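Local structure of outer surface protein (Bacillus cereus ATCC 14579, 1X7F) at residues N87-A95 / F112-D123. The protein is of unknown function but is probably a 6-phospho-N-acetylmuramidase that cleaves N-acetylmuramic acid 6-phosphate from its glycosides during cell-wall recycling. Sequence-based numbering, arbitrary orientation.
Sequences NMEVILDVA and FAELGADGIRLD
Ile91 pairs with Gly119, and Leu92 with Ile120, where strands 89-94 and 119-122 run parallel, their axes 40° apart. Both backbone polar atoms of Leu92 are used: Leu92 N donates to Gly119 O at 3.0 Å, and Leu92 O accepts from Arg121 N at 2.9 Å. At the strand entrance a carboxylate extends this pattern. Asp118 OD2 accepts Val90 N at 2.8 Å, nearly straight at 171° and on the anti side, while Asp118 N returns a bond to Val90 O; a water joins the same OD2 to Met88 O. Gly119 leaves room for Ile91, whose CD1 lies 3.7 Å from Gly119 CA. On the helix-facing side, Leu92 CD1 reaches Leu115 CD1 (3.6 Å) and Ala117 CB, and touches the Phe112 ring at its edge; Ile120 CG2 sits over one ring face, toward its rim, and Val94 CG2 approaches CE1 obliquely. Gly116, with positive phi, closes helix 110-115 in a Schellman motif. On the Ile91 face, Arg121 sets CG opposite its own N (chi1 -166°) and runs extended to NE, carrying NH1 to Asp123 OD1 at 2.8 Å, with Asp93 OD2 a long ion pair at the guanidinium edge; NH2 is held by Cys170 O and Asn172. The segments belong to one beta-alpha-beta unit of a TIM-like barrel, apolar toward its outer helix; at the strands' C-terminal end Arg121 probably offsets the mutual repulsion of Asp93 and Asp123.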
loop_
_atom_site.group_PDB
_atom_site.type_symbol
_atom_site.label_atom_id
_atom_site.label_comp_id
_atom_site.label_asym_id
_atom_site.label_seq_id
_atom_site.Cartn_x
_atom_site.Cartn_y
_atom_site.Cartn_z
ATOM N N ASN A 87 -16.940 -10.248 -7.730
ATOM C CA ASN A 87 -17.020 -9.515 -6.458
ATOM C C ASN A 87 -16.083 -8.297 -6.341
ATOM O O ASN A 87 -15.443 -8.066 -5.307
ATOM C CB ASN A 87 -16.874 -10.488 -5.273
ATOM C CG ASN A 87 -17.797 -11.704 -5.394
ATOM O OD1 ASN A 87 -17.333 -12.830 -5.581
ATOM N ND2 ASN A 87 -19.106 -11.474 -5.313
ATOM N N MET A 88 -16.021 -7.513 -7.413
ATOM C CA MET A 88 -15.141 -6.349 -7.461
ATOM C C MET A 88 -15.930 -5.052 -7.425
ATOM O O MET A 88 -16.866 -4.860 -8.199
ATOM C CB MET A 88 -14.245 -6.385 -8.700
ATOM C CG MET A 88 -13.428 -7.645 -8.831
ATOM S SD MET A 88 -11.767 -7.257 -9.350
ATOM C CE MET A 88 -11.271 -8.846 -9.966
ATOM N N GLU A 89 -15.541 -4.171 -6.514
ATOM C CA GLU A 89 -16.158 -2.865 -6.351
ATOM C C GLU A 89 -15.696 -1.942 -7.484
ATOM O O GLU A 89 -14.509 -1.735 -7.659
ATOM C CB GLU A 89 -15.736 -2.291 -4.999
ATOM C CG GLU A 89 -16.484 -1.047 -4.546
ATOM C CD GLU A 89 -15.782 -0.335 -3.400
ATOM O OE1 GLU A 89 -14.645 -0.730 -3.064
ATOM O OE2 GLU A 89 -16.364 0.615 -2.828
ATOM N N VAL A 90 -16.642 -1.384 -8.244
ATOM C CA VAL A 90 -16.303 -0.577 -9.425
ATOM C C VAL A 90 -16.508 0.926 -9.189
ATOM O O VAL A 90 -17.628 1.379 -8.941
ATOM C CB VAL A 90 -17.071 -1.063 -10.695
ATOM C CG1 VAL A 90 -16.810 -0.145 -11.886
ATOM C CG2 VAL A 90 -16.692 -2.502 -11.046
ATOM N N ILE A 91 -15.416 1.684 -9.257
ATOM C CA ILE A 91 -15.483 3.146 -9.188
ATOM C C ILE A 91 -15.204 3.756 -10.569
ATOM O O ILE A 91 -14.136 3.532 -11.154
ATOM C CB ILE A 91 -14.533 3.722 -8.095
ATOM C CG1 ILE A 91 -14.815 3.096 -6.711
ATOM C CG2 ILE A 91 -14.619 5.249 -8.036
ATOM C CD1 ILE A 91 -16.266 3.275 -6.186
ATOM N N LEU A 92 -16.189 4.499 -11.082
ATOM C CA LEU A 92 -16.092 5.182 -12.380
ATOM C C LEU A 92 -15.591 6.618 -12.281
ATOM O O LEU A 92 -16.119 7.424 -11.517
ATOM C CB LEU A 92 -17.444 5.191 -13.101
ATOM C CG LEU A 92 -17.665 4.287 -14.318
ATOM C CD1 LEU A 92 -19.132 4.335 -14.731
ATOM C CD2 LEU A 92 -16.775 4.687 -15.500
ATOM N N ASP A 93 -14.562 6.923 -13.063
ATOM C CA ASP A 93 -14.165 8.307 -13.304
ATOM C C ASP A 93 -14.542 8.700 -14.733
ATOM O O ASP A 93 -13.952 8.219 -15.706
ATOM C CB ASP A 93 -12.669 8.506 -13.058
ATOM C CG ASP A 93 -12.317 9.945 -12.741
ATOM O OD1 ASP A 93 -13.082 10.857 -13.142
ATOM O OD2 ASP A 93 -11.292 10.257 -12.092
ATOM N N VAL A 94 -15.546 9.558 -14.849
ATOM C CA VAL A 94 -16.034 9.998 -16.158
ATOM C C VAL A 94 -15.668 11.472 -16.369
ATOM O O VAL A 94 -15.852 12.300 -15.469
ATOM C CB VAL A 94 -17.571 9.755 -16.315
ATOM C CG1 VAL A 94 -18.060 10.134 -17.712
ATOM C CG2 VAL A 94 -17.925 8.295 -16.012
ATOM N N ALA A 95 -15.113 11.776 -17.543
ATOM C CA ALA A 95 -14.773 13.152 -17.923
ATOM C C ALA A 95 -16.031 14.036 -17.993
ATOM O O ALA A 95 -16.977 13.717 -18.729
ATOM C CB ALA A 95 -14.023 13.170 -19.255
ATOM N N PHE A 112 -24.786 6.011 -14.262
ATOM C CA PHE A 112 -23.715 5.258 -13.604
ATOM C C PHE A 112 -24.256 3.994 -12.929
ATOM O O PHE A 112 -23.586 2.958 -12.906
ATOM C CB PHE A 112 -22.959 6.136 -12.594
ATOM C CG PHE A 112 -22.555 7.487 -13.150
ATOM C CD1 PHE A 112 -21.601 7.588 -14.166
ATOM C CD2 PHE A 112 -23.133 8.661 -12.658
ATOM C CE1 PHE A 112 -21.232 8.838 -14.686
ATOM C CE2 PHE A 112 -22.768 9.918 -13.172
ATOM C CZ PHE A 112 -21.817 10.005 -14.188
ATOM N N ALA A 113 -25.480 4.090 -12.403
ATOM C CA ALA A 113 -26.184 2.946 -11.815
ATOM C C ALA A 113 -26.483 1.871 -12.862
ATOM O O ALA A 113 -26.248 0.682 -12.620
ATOM C CB ALA A 113 -27.473 3.402 -11.134
ATOM N N GLU A 114 -26.982 2.304 -14.025
ATOM C CA GLU A 114 -27.333 1.401 -15.126
ATOM C C GLU A 114 -26.140 0.602 -15.655
ATOM O O GLU A 114 -26.302 -0.540 -16.094
ATOM C CB GLU A 114 -28.010 2.165 -16.277
ATOM C CG GLU A 114 -29.298 2.901 -15.911
ATOM C CD GLU A 114 -30.460 1.972 -15.561
ATOM O OE1 GLU A 114 -30.367 1.213 -14.560
ATOM O OE2 GLU A 114 -31.482 2.019 -16.278
ATOM N N LEU A 115 -24.953 1.207 -15.619
ATOM C CA LEU A 115 -23.719 0.504 -15.980
ATOM C C LEU A 115 -23.382 -0.607 -14.994
ATOM O O LEU A 115 -22.855 -1.649 -15.383
ATOM C CB LEU A 115 -22.530 1.467 -16.065
ATOM C CG LEU A 115 -22.394 2.405 -17.264
ATOM C CD1 LEU A 115 -20.932 2.770 -17.425
ATOM C CD2 LEU A 115 -22.944 1.789 -18.555
ATOM N N GLY A 116 -23.690 -0.371 -13.721
ATOM C CA GLY A 116 -23.396 -1.327 -12.649
ATOM C C GLY A 116 -22.228 -0.880 -11.790
ATOM O O GLY A 116 -21.651 -1.674 -11.037
ATOM N N ALA A 117 -21.865 0.395 -11.934
ATOM C CA ALA A 117 -20.828 1.018 -11.126
ATOM C C ALA A 117 -21.292 1.131 -9.679
ATOM O O ALA A 117 -22.487 1.273 -9.406
ATOM C CB ALA A 117 -20.485 2.382 -11.679
ATOM N N ASP A 118 -20.336 1.060 -8.760
ATOM C CA ASP A 118 -20.612 1.098 -7.325
ATOM C C ASP A 118 -20.449 2.505 -6.771
ATOM O O ASP A 118 -20.930 2.814 -5.676
ATOM C CB ASP A 118 -19.689 0.120 -6.594
ATOM C CG ASP A 118 -20.003 -1.328 -6.926
ATOM O OD1 ASP A 118 -20.995 -1.850 -6.383
ATOM O OD2 ASP A 118 -19.328 -2.018 -7.718
ATOM N N GLY A 119 -19.762 3.346 -7.544
ATOM C CA GLY A 119 -19.487 4.721 -7.162
ATOM C C GLY A 119 -18.866 5.531 -8.279
ATOM O O GLY A 119 -18.515 4.999 -9.329
ATOM N N ILE A 120 -18.751 6.832 -8.042
ATOM C CA ILE A 120 -18.143 7.758 -8.989
ATOM C C ILE A 120 -17.102 8.615 -8.291
ATOM O O ILE A 120 -17.267 8.968 -7.119
ATOM C CB ILE A 120 -19.203 8.673 -9.672
ATOM C CG1 ILE A 120 -20.175 9.254 -8.641
ATOM C CG2 ILE A 120 -19.925 7.929 -10.794
ATOM C CD1 ILE A 120 -20.783 10.561 -9.073
ATOM N N ARG A 121 -16.036 8.944 -9.019
ATOM C CA ARG A 121 -15.020 9.847 -8.505
ATOM C C ARG A 121 -15.316 11.289 -8.882
ATOM O O ARG A 121 -15.767 11.585 -9.997
ATOM C CB ARG A 121 -13.619 9.434 -8.957
ATOM C CG ARG A 121 -12.506 10.130 -8.169
ATOM C CD ARG A 121 -11.195 9.369 -8.103
ATOM N NE ARG A 121 -10.185 10.098 -7.340
ATOM C CZ ARG A 121 -9.461 11.088 -7.840
ATOM N NH1 ARG A 121 -9.635 11.462 -9.097
ATOM N NH2 ARG A 121 -8.560 11.703 -7.094
ATOM N N LEU A 122 -15.110 12.174 -7.911
ATOM C CA LEU A 122 -15.134 13.608 -8.145
ATOM C C LEU A 122 -13.684 14.080 -8.103
ATOM O O LEU A 122 -13.164 14.469 -7.053
ATOM C CB LEU A 122 -15.998 14.331 -7.111
ATOM C CG LEU A 122 -17.494 14.002 -7.072
ATOM C CD1 LEU A 122 -18.179 14.884 -6.055
ATOM C CD2 LEU A 122 -18.155 14.144 -8.439
ATOM N N ASP A 123 -13.042 13.998 -9.265
ATOM C CA ASP A 123 -11.650 14.387 -9.463
ATOM C C ASP A 123 -11.426 15.862 -9.088
ATOM O O ASP A 123 -10.441 16.217 -8.428
ATOM C CB ASP A 123 -11.280 14.130 -10.928
ATOM C CG ASP A 123 -9.800 14.286 -11.199
ATOM O OD1 ASP A 123 -8.990 13.910 -10.324
ATOM O OD2 ASP A 123 -9.359 14.763 -12.272
HETATM O O HOH W 1 -19.609 -4.552 -9.036
HETATM O O HOH W 2 -8.275 11.088 -11.575
HETATM O O HOH W 3 -17.268 10.908 -12.883
#